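Local coordinates for protein OBCA, Oxalate Biosynthetic Component A (Burkholderia glumae, PDB 4NNB) that has a TIM-barrel fold joined to an N-terminal domain, and holds a magnesium ion and an oxaloacetate ion in its pocket, at residues A[60-65]-A[162-167]; A[291-296]-A[335-340]; A[457-462]-A[503-508]. One frame throughout, in Å; residues are numbered along the deposited sequence.

Contact 1 (A[60-65]-A[162-167])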
loop_
_atom_site.group_PDB
_atom_site.type_symbol
_atom_site.label_atom_id
_atom_site.label_comp_id
_atom_site.label_asym_id
_atom_site.label_seq_id
_atom_site.Cartn_x
_atom_site.Cartn_y
_atom_site.Cartn_z
ATOM N N GLY A 60 -10.286 20.004 22.327
ATOM C CA GLY A 60 -8.867 20.081 22.629
ATOM C C GLY A 60 -7.930 19.936 21.438
ATOM O O GLY A 60 -6.709 19.974 21.600
ATOM N N GLY A 61 -8.491 19.770 20.244
ATOM C CA GLY A 61 -7.681 19.650 19.040
ATOM C C GLY A 61 -7.157 21.012 18.628
ATOM O O GLY A 61 -7.540 22.022 19.223
ATOM N N ARG A 62 -6.267 21.044 17.635
ATOM C CA ARG A 62 -5.858 22.305 17.023
ATOM C C ARG A 62 -6.103 22.255 15.516
ATOM O O ARG A 62 -5.912 21.210 14.873
ATOM C CB ARG A 62 -4.387 22.638 17.318
ATOM C CG ARG A 62 -4.046 22.869 18.789
ATOM C CD ARG A 62 -4.653 24.168 19.322
ATOM N NE ARG A 62 -4.344 24.378 20.736
ATOM C CZ ARG A 62 -4.985 23.796 21.748
ATOM N NH1 ARG A 62 -5.985 22.945 21.526
ATOM N NH2 ARG A 62 -4.625 24.065 22.996
ATOM N N LEU A 63 -6.539 23.385 14.963
ATOM C CA LEU A 63 -6.840 23.481 13.537
ATOM C C LEU A 63 -6.059 24.626 12.933
ATOM O O LEU A 63 -6.093 25.748 13.451
ATOM C CB LEU A 63 -8.342 23.708 13.309
ATOM C CG LEU A 63 -8.799 24.041 11.878
ATOM C CD1 LEU A 63 -8.656 22.836 10.952
ATOM C CD2 LEU A 63 -10.240 24.550 11.858
ATOM N N LEU A 64 -5.326 24.335 11.863
ATOM C CA LEU A 64 -4.688 25.370 11.070
ATOM C C LEU A 64 -5.512 25.542 9.796
ATOM O O LEU A 64 -5.590 24.624 8.965
ATOM C CB LEU A 64 -3.235 24.989 10.724
ATOM C CG LEU A 64 -2.462 26.047 9.921
ATOM C CD1 LEU A 64 -2.444 27.385 10.685
ATOM C CD2 LEU A 64 -1.038 25.582 9.563
ATOM N N GLN A 65 -6.123 26.713 9.641
ATOM C CA GLN A 65 -7.080 26.920 8.563
ATOM C C GLN A 65 -6.828 28.218 7.801
ATOM O O GLN A 65 -6.639 29.276 8.401
ATOM C CB GLN A 65 -8.500 26.867 9.135
ATOM C CG GLN A 65 -9.477 27.881 8.567
ATOM C CD GLN A 65 -10.895 27.651 9.070
ATOM O OE1 GLN A 65 -11.107 27.303 10.233
ATOM N NE2 GLN A 65 -11.869 27.839 8.193
ATOM N N ALA A 162 -5.507 14.043 21.550
ATOM C CA ALA A 162 -4.458 13.166 22.080
ATOM C C ALA A 162 -3.056 13.560 21.605
ATOM O O ALA A 162 -2.078 13.435 22.347
ATOM C CB ALA A 162 -4.750 11.717 21.738
ATOM N N LEU A 163 -2.957 14.027 20.364
ATOM C CA LEU A 163 -1.681 14.518 19.856
ATOM C C LEU A 163 -1.323 15.841 20.530
ATOM O O LEU A 163 -0.183 16.052 20.936
ATOM C CB LEU A 163 -1.739 14.692 18.339
ATOM C CG LEU A 163 -0.400 15.007 17.673
ATOM C CD1 LEU A 163 0.623 13.964 18.079
ATOM C CD2 LEU A 163 -0.561 15.022 16.158
ATOM N N ILE A 164 -2.306 16.731 20.646
ATOM C CA ILE A 164 -2.084 18.048 21.231
ATOM C C ILE A 164 -1.699 17.925 22.702
ATOM O O ILE A 164 -0.817 18.641 23.193
ATOM C CB ILE A 164 -3.320 18.943 21.066
ATOM C CG1 ILE A 164 -3.561 19.223 19.581
ATOM C CG2 ILE A 164 -3.148 20.244 21.825
ATOM C CD1 ILE A 164 -2.307 19.726 18.849
ATOM N N GLU A 165 -2.364 17.006 23.395
ATOM C CA GLU A 165 -2.062 16.725 24.793
ATOM C C GLU A 165 -0.638 16.207 24.964
ATOM O O GLU A 165 0.061 16.602 25.893
ATOM C CB GLU A 165 -3.095 15.753 25.381
ATOM C CG GLU A 165 -4.442 16.425 25.625
ATOM C CD GLU A 165 -5.601 15.455 25.723
ATOM O OE1 GLU A 165 -5.384 14.223 25.638
ATOM O OE2 GLU A 165 -6.740 15.940 25.876
ATOM N N ALA A 166 -0.192 15.350 24.050
ATOM C CA ALA A 166 1.168 14.824 24.138
ATOM C C ALA A 166 2.216 15.913 23.878
ATOM O O ALA A 166 3.276 15.931 24.509
ATOM C CB ALA A 166 1.359 13.644 23.202
ATOM N N ILE A 167 1.916 16.820 22.952
ATOM C CA ILE A 167 2.799 17.951 22.685
ATOM C C ILE A 167 2.868 18.849 23.928
ATOM O O ILE A 167 3.942 19.283 24.353
ATOM C CB ILE A 167 2.287 18.784 21.479
ATOM C CG1 ILE A 167 2.372 17.976 20.178
ATOM C CG2 ILE A 167 3.046 20.120 21.365
ATOM C CD1 ILE A 167 1.724 18.675 18.989
#

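Contact 2 (A[291-296]-A[335-340])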
loop_
_atom_site.group_PDB
_atom_site.type_symbol
_atom_site.label_atom_id
_atom_site.label_comp_id
_atom_site.label_asym_id
_atom_site.label_seq_id
_atom_site.Cartn_x
_atom_site.Cartn_y
_atom_site.Cartn_z
ATOM N N LEU A 291 -15.050 -12.545 -14.016
ATOM C CA LEU A 291 -14.506 -11.194 -13.891
ATOM C C LEU A 291 -13.018 -11.245 -13.498
ATOM O O LEU A 291 -12.228 -10.390 -13.914
ATOM C CB LEU A 291 -15.327 -10.365 -12.885
ATOM C CG LEU A 291 -14.896 -8.906 -12.675
ATOM C CD1 LEU A 291 -14.958 -8.113 -13.990
ATOM C CD2 LEU A 291 -15.723 -8.228 -11.593
ATOM N N ARG A 292 -12.630 -12.284 -12.754
ATOM C CA ARG A 292 -11.256 -12.419 -12.274
ATOM C C ARG A 292 -10.242 -12.739 -13.367
ATOM O O ARG A 292 -9.044 -12.769 -13.102
ATOM C CB ARG A 292 -11.175 -13.443 -11.137
ATOM C CG ARG A 292 -12.006 -13.053 -9.914
ATOM C CD ARG A 292 -11.815 -14.038 -8.770
ATOM N NE ARG A 292 -10.481 -13.907 -8.182
ATOM C CZ ARG A 292 -10.034 -14.634 -7.163
ATOM N NH1 ARG A 292 -10.812 -15.567 -6.613
ATOM N NH2 ARG A 292 -8.814 -14.422 -6.690
ATOM N N ARG A 293 -10.717 -12.977 -14.589
ATOM C CA ARG A 293 -9.834 -13.071 -15.753
ATOM C C ARG A 293 -10.312 -12.213 -16.935
ATOM O O ARG A 293 -9.660 -12.178 -17.969
ATOM C CB ARG A 293 -9.667 -14.541 -16.209
ATOM C CG ARG A 293 -10.989 -15.274 -16.444
ATOM C CD ARG A 293 -10.785 -16.762 -16.758
ATOM N NE ARG A 293 -12.065 -17.468 -16.767
ATOM C CZ ARG A 293 -12.665 -17.963 -15.688
ATOM N NH1 ARG A 293 -12.095 -17.863 -14.490
ATOM N NH2 ARG A 293 -13.842 -18.568 -15.810
ATOM N N ALA A 294 -11.443 -11.524 -16.791
ATOM C CA ALA A 294 -11.991 -10.736 -17.903
ATOM C C ALA A 294 -11.053 -9.606 -18.367
ATOM O O ALA A 294 -11.088 -9.195 -19.529
ATOM C CB ALA A 294 -13.357 -10.183 -17.541
ATOM N N HIS A 295 -10.214 -9.113 -17.461
ATOM C CA HIS A 295 -9.197 -8.116 -17.814
ATOM C C HIS A 295 -7.929 -8.736 -18.382
ATOM O O HIS A 295 -6.986 -8.018 -18.729
ATOM C CB HIS A 295 -8.854 -7.207 -16.623
ATOM C CG HIS A 295 -8.399 -7.943 -15.396
ATOM N ND1 HIS A 295 -8.796 -9.231 -15.097
ATOM C CD2 HIS A 295 -7.598 -7.548 -14.373
ATOM C CE1 HIS A 295 -8.250 -9.602 -13.950
ATOM N NE2 HIS A 295 -7.519 -8.600 -13.492
ATOM N N LEU A 296 -7.902 -10.062 -18.491
ATOM C CA LEU A 296 -6.713 -10.732 -19.000
ATOM C C LEU A 296 -6.925 -11.141 -20.446
ATOM O O LEU A 296 -6.620 -12.259 -20.836
ATOM C CB LEU A 296 -6.351 -11.944 -18.146
ATOM C CG LEU A 296 -6.183 -11.632 -16.653
ATOM C CD1 LEU A 296 -5.743 -12.898 -15.936
ATOM C CD2 LEU A 296 -5.202 -10.462 -16.379
ATOM N N PHE A 335 -5.934 -21.075 -14.939
ATOM C CA PHE A 335 -4.760 -21.615 -15.615
ATOM C C PHE A 335 -5.031 -21.839 -17.100
ATOM O O PHE A 335 -4.192 -21.490 -17.934
ATOM C CB PHE A 335 -4.271 -22.915 -14.963
ATOM C CG PHE A 335 -3.348 -22.708 -13.783
ATOM C CD1 PHE A 335 -2.038 -22.324 -13.976
ATOM C CD2 PHE A 335 -3.792 -22.941 -12.483
ATOM C CE1 PHE A 335 -1.174 -22.142 -12.895
ATOM C CE2 PHE A 335 -2.937 -22.770 -11.395
ATOM C CZ PHE A 335 -1.624 -22.363 -11.604
ATOM N N ASP A 336 -6.189 -22.420 -17.427
ATOM C CA ASP A 336 -6.582 -22.626 -18.831
ATOM C C ASP A 336 -6.524 -21.300 -19.579
ATOM O O ASP A 336 -6.034 -21.216 -20.701
ATOM C CB ASP A 336 -8.018 -23.151 -18.916
ATOM C CG ASP A 336 -8.094 -24.667 -18.921
ATOM O OD1 ASP A 336 -7.025 -25.305 -18.811
ATOM O OD2 ASP A 336 -9.225 -25.212 -19.024
ATOM N N HIS A 337 -7.034 -20.257 -18.943
ATOM C CA HIS A 337 -7.077 -18.951 -19.583
ATOM C C HIS A 337 -5.699 -18.298 -19.743
ATOM O O HIS A 337 -5.362 -17.817 -20.831
ATOM C CB HIS A 337 -8.014 -18.031 -18.830
ATOM C CG HIS A 337 -8.137 -16.682 -19.447
ATOM N ND1 HIS A 337 -9.150 -16.356 -20.323
ATOM C CD2 HIS A 337 -7.368 -15.575 -19.330
ATOM C CE1 HIS A 337 -9.006 -15.101 -20.709
ATOM N NE2 HIS A 337 -7.927 -14.607 -20.125
ATOM N N PHE A 338 -4.910 -18.271 -18.670
ATOM C CA PHE A 338 -3.567 -17.698 -18.730
ATOM C C PHE A 338 -2.791 -18.389 -19.859
ATOM O O PHE A 338 -2.151 -17.730 -20.693
ATOM C CB PHE A 338 -2.806 -17.902 -17.412
ATOM C CG PHE A 338 -3.206 -16.958 -16.282
ATOM C CD1 PHE A 338 -4.534 -16.803 -15.899
ATOM C CD2 PHE A 338 -2.229 -16.286 -15.551
ATOM C CE1 PHE A 338 -4.883 -15.979 -14.832
ATOM C CE2 PHE A 338 -2.572 -15.458 -14.483
ATOM C CZ PHE A 338 -3.905 -15.304 -14.125
ATOM N N GLU A 339 -2.865 -19.720 -19.893
ATOM C CA GLU A 339 -2.141 -20.484 -20.904
ATOM C C GLU A 339 -2.588 -20.071 -22.307
ATOM O O GLU A 339 -1.759 -19.816 -23.181
ATOM C CB GLU A 339 -2.327 -21.995 -20.666
ATOM C CG GLU A 339 -1.398 -22.890 -21.484
ATOM C CD GLU A 339 -1.600 -24.370 -21.202
ATOM O OE1 GLU A 339 -2.018 -24.728 -20.083
ATOM O OE2 GLU A 339 -1.329 -25.184 -22.102
ATOM N N ARG A 340 -3.899 -19.965 -22.505
ATOM C CA ARG A 340 -4.459 -19.592 -23.801
ATOM C C ARG A 340 -4.046 -18.198 -24.300
ATOM O O ARG A 340 -3.669 -18.045 -25.464
ATOM C CB ARG A 340 -5.988 -19.707 -23.790
ATOM C CG ARG A 340 -6.614 -19.407 -25.149
ATOM C CD ARG A 340 -8.119 -19.650 -25.186
ATOM N NE ARG A 340 -8.891 -18.676 -24.410
ATOM C CZ ARG A 340 -9.119 -17.415 -24.779
ATOM N NH1 ARG A 340 -9.845 -16.618 -24.003
ATOM N NH2 ARG A 340 -8.616 -16.939 -25.915
#

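Contact 3 (A[457-462]-A[503-508])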
loop_
_atom_site.group_PDB
_atom_site.type_symbol
_atom_site.label_atom_id
_atom_site.label_comp_id
_atom_site.label_asym_id
_atom_site.label_seq_id
_atom_site.Cartn_x
_atom_site.Cartn_y
_atom_site.Cartn_z
ATOM N N LEU A 457 13.978 -4.322 6.502
ATOM C CA LEU A 457 14.521 -5.664 6.335
ATOM C C LEU A 457 14.634 -6.075 4.876
ATOM O O LEU A 457 15.350 -7.026 4.560
ATOM C CB LEU A 457 13.619 -6.682 7.045
ATOM C CG LEU A 457 13.413 -6.526 8.545
ATOM C CD1 LEU A 457 12.374 -7.513 9.039
ATOM C CD2 LEU A 457 14.738 -6.735 9.272
ATOM N N LEU A 458 13.922 -5.374 3.989
ATOM C CA LEU A 458 13.746 -5.822 2.599
ATOM C C LEU A 458 15.018 -6.237 1.885
ATOM O O LEU A 458 15.107 -7.348 1.355
ATOM C CB LEU A 458 13.071 -4.743 1.756
ATOM C CG LEU A 458 11.564 -4.805 1.558
ATOM C CD1 LEU A 458 11.160 -3.665 0.633
ATOM C CD2 LEU A 458 11.118 -6.168 1.003
ATOM N N VAL A 459 15.994 -5.335 1.842
ATOM C CA VAL A 459 17.219 -5.611 1.106
ATOM C C VAL A 459 18.064 -6.712 1.753
ATOM O O VAL A 459 18.541 -7.599 1.050
ATOM C CB VAL A 459 18.045 -4.333 0.870
ATOM C CG1 VAL A 459 19.400 -4.673 0.248
ATOM C CG2 VAL A 459 17.268 -3.388 -0.027
ATOM N N ASP A 460 18.241 -6.669 3.072
ATOM C CA ASP A 460 19.055 -7.688 3.735
ATOM C C ASP A 460 18.450 -9.080 3.537
ATOM O O ASP A 460 19.162 -10.032 3.206
ATOM C CB ASP A 460 19.199 -7.409 5.229
ATOM C CG ASP A 460 20.157 -6.263 5.529
ATOM O OD1 ASP A 460 21.049 -5.980 4.703
ATOM O OD2 ASP A 460 20.006 -5.647 6.599
ATOM N N VAL A 461 17.137 -9.186 3.736
ATOM C CA VAL A 461 16.446 -10.468 3.609
ATOM C C VAL A 461 16.498 -10.996 2.184
ATOM O O VAL A 461 16.756 -12.176 1.961
ATOM C CB VAL A 461 14.985 -10.373 4.072
ATOM C CG1 VAL A 461 14.221 -11.652 3.726
ATOM C CG2 VAL A 461 14.926 -10.119 5.554
ATOM N N ALA A 462 16.277 -10.118 1.210
ATOM C CA ALA A 462 16.261 -10.541 -0.183
ATOM C C ALA A 462 17.645 -10.996 -0.651
ATOM O O ALA A 462 17.787 -11.982 -1.393
ATOM C CB ALA A 462 15.748 -9.423 -1.069
ATOM N N ARG A 503 16.183 1.074 -5.108
ATOM C CA ARG A 503 17.184 0.968 -6.166
ATOM C C ARG A 503 18.527 1.467 -5.651
ATOM O O ARG A 503 19.566 0.837 -5.856
ATOM C CB ARG A 503 16.752 1.802 -7.364
ATOM C CG ARG A 503 17.732 1.796 -8.543
ATOM C CD ARG A 503 17.207 2.701 -9.647
ATOM N NE ARG A 503 18.115 2.833 -10.783
ATOM C CZ ARG A 503 19.065 3.759 -10.871
ATOM N NH1 ARG A 503 19.245 4.624 -9.877
ATOM N NH2 ARG A 503 19.838 3.818 -11.947
ATOM N N GLU A 504 18.483 2.600 -4.961
ATOM C CA GLU A 504 19.672 3.214 -4.382
ATOM C C GLU A 504 20.356 2.277 -3.382
ATOM O O GLU A 504 21.561 2.029 -3.476
ATOM C CB GLU A 504 19.271 4.542 -3.728
ATOM C CG GLU A 504 20.372 5.302 -3.009
ATOM C CD GLU A 504 19.861 6.626 -2.456
ATOM O OE1 GLU A 504 20.177 7.676 -3.058
ATOM O OE2 GLU A 504 19.138 6.615 -1.432
ATOM N N GLU A 505 19.585 1.749 -2.436
ATOM C CA GLU A 505 20.123 0.821 -1.445
ATOM C C GLU A 505 20.705 -0.446 -2.091
ATOM O O GLU A 505 21.737 -0.962 -1.641
ATOM C CB GLU A 505 19.059 0.468 -0.396
ATOM C CG GLU A 505 19.552 -0.507 0.666
ATOM C CD GLU A 505 18.618 -0.633 1.859
ATOM O OE1 GLU A 505 17.440 -0.220 1.763
ATOM O OE2 GLU A 505 19.074 -1.143 2.907
ATOM N N LEU A 506 20.060 -0.934 -3.150
ATOM C CA LEU A 506 20.550 -2.127 -3.846
ATOM C C LEU A 506 21.908 -1.867 -4.512
ATOM O O LEU A 506 22.856 -2.637 -4.334
ATOM C CB LEU A 506 19.528 -2.625 -4.876
ATOM C CG LEU A 506 18.363 -3.435 -4.289
ATOM C CD1 LEU A 506 17.248 -3.626 -5.314
ATOM C CD2 LEU A 506 18.848 -4.795 -3.766
ATOM N N LEU A 507 21.993 -0.775 -5.266
ATOM C CA LEU A 507 23.227 -0.378 -5.935
ATOM C C LEU A 507 24.388 -0.188 -4.948
ATOM O O LEU A 507 25.531 -0.515 -5.252
ATOM C CB LEU A 507 22.994 0.891 -6.748
ATOM C CG LEU A 507 22.187 0.685 -8.024
ATOM C CD1 LEU A 507 21.916 2.019 -8.717
ATOM C CD2 LEU A 507 22.917 -0.271 -8.951
ATOM N N GLY A 508 24.079 0.308 -3.759
ATOM C CA GLY A 508 25.078 0.473 -2.716
ATOM C C GLY A 508 25.634 -0.818 -2.136
ATOM O O GLY A 508 26.585 -0.782 -1.347
HETATM O O HOH W 1 15.614 -2.540 2.940
#

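Contact 1 (A[60-65]-A[162-167])
Ile164 holds its CG1 branch beside its own backbone N (chi1 -65°), and Arg62 bends at CG (chi2 -70°). These two turns bring Ile164 CD1 against the aliphatic part of Arg62, CB and CG. The side chains cross at about a right angle. Ile164 CD1 lies 3.6 Å from Arg62 CG, which is the closest approach of the pair. The other branch, Ile164 CG2, sits over one face of the guanidinium, toward its rim, 3.9 Å from Arg62 NH1. Ile164 CG2 also lies 3.6 Å from Gly60 O.

The contact belongs to the N-terminal domain. Arg62 is on strand 62-66, the middle strand of a three-stranded antiparallel sheet, and Ile164 is on helix 161-170, which packs against Arg62 and the glycines before it. Arg62 and Ile164 both also touch Leu175 of helix 172-180.

The bend in the arginine turns its head back toward Gly61. Arg62 NH1 donates to Gly61 O at 2.9 Å, with an N-H...O angle of 153°. The oxygen lies in the guanidinium plane, but the donor stands above the carbonyl plane. Arg62 NE forms a salt bridge with Glu179.

Contact 2 (A[291-296]-A[335-340])
This is a mixed contact, one hydrogen bond flanked by apolar and CH-pi packing, on the outside of the TIM barrel. It joins segment 291-296, chiefly Arg293 and Leu296, to helix 328-341. His337 and Leu296 make the bond. His337 NE2 donates to Leu296 O at 2.8 Å, with an N-H...O angle of 162°. The oxygen lies close to the ring plane, while the donor stands above the carbonyl plane. The ring reaches the carbonyl because His337 CG is anti to the backbone N (chi1 -179°).

Arg293 CB lies over one face of the same ring, offset toward the rim, 4.2 Å from the His337 centroid and 16° off the normal, a CH-pi contact. Farther along the side chain, Arg293 CD lies 3.7 Å from His337 CB. The polar end of Arg293 goes on to Gln334, bonding through NH1. The imidazole is thus fixed at its edge by the bond and touched on one face by the arginine.

Next to the hydrogen bond, Leu296 CD1 meets the Phe338 ring obliquely, 3.4 Å from Phe338 CE1.

Leu296 and Phe338 both also rest on Ala309 of strand 308-311, and Arg293 touches Ala333 and Phe330, one and two turns before His337 on helix 328-341.

Contact 3 (A[457-462]-A[503-508])
Val459 is the centre of this contact, and Glu505 and Leu506 meet it from the other helix. The valine points toward segment 503-508 and divides its two methyls between them. Val459 CG2 takes the glutamate and lies 3.6 Å from both Glu505 CD and Glu505 OE1. Val459 CG1 takes the leucine and lies 4.1 Å from Leu506 CD2, a looser apolar contact.

Glu505 is stretched out, with CG anti to the backbone N (chi1 180°) and the chain extended beyond it. This carries the carboxylate to the other helix, alongside the valine. The two side chains run past each other in opposite directions. The aliphatic part of Glu505 joins in, with Glu505 CG 3.7 Å from Val459 CG2.

Both helices lie on the outer layer of the TIM barrel. Helix 458-465 follows strand 444-449 in sequence, and helix 495-507 comes after strand 469-472. Leu506 also packs on Ile470 of strand 469-472, as do Leu458 and Ala462, so that strand supports both helices from the barrel side.

The carboxylate of Glu505 has partners beyond the valine. Glu505 OE2 and Asp460 OD1 both form salt bridges with Arg509, so one positive charge links acids on the two helices. Asp460 OD1 and Glu505 OE2 are 5.5 Å apart, and Arg509 probably offsets their repulsion.

A water connects the two helices beside this contact. The water accepts from Val459 N at 3.0 Å. The same water also lies 3.2 Å from Glu505 OE1, to which it can donate, though other acceptors compete for its protons.

The three contacts are separate and follow one another along the chain. Contact 1 belongs to the N-terminal domain, while contacts 2 and 3 lie on the barrel. The centres of contacts 1 and 2 are 51 Å apart, on opposite sides of the chain's centre. Contact 3 is 38 Å from contact 1 and 34 Å from contact 2, again between centres. No two of them touch; contacts 2 and 3 come nearest, with about 23 Å between closest atoms. Contact 2 does not touch the ligand: the side chain of Phe338 is about 9 Å from the oxaloacetate ion, and that of Leu296 about 12 Å from the magnesium ion.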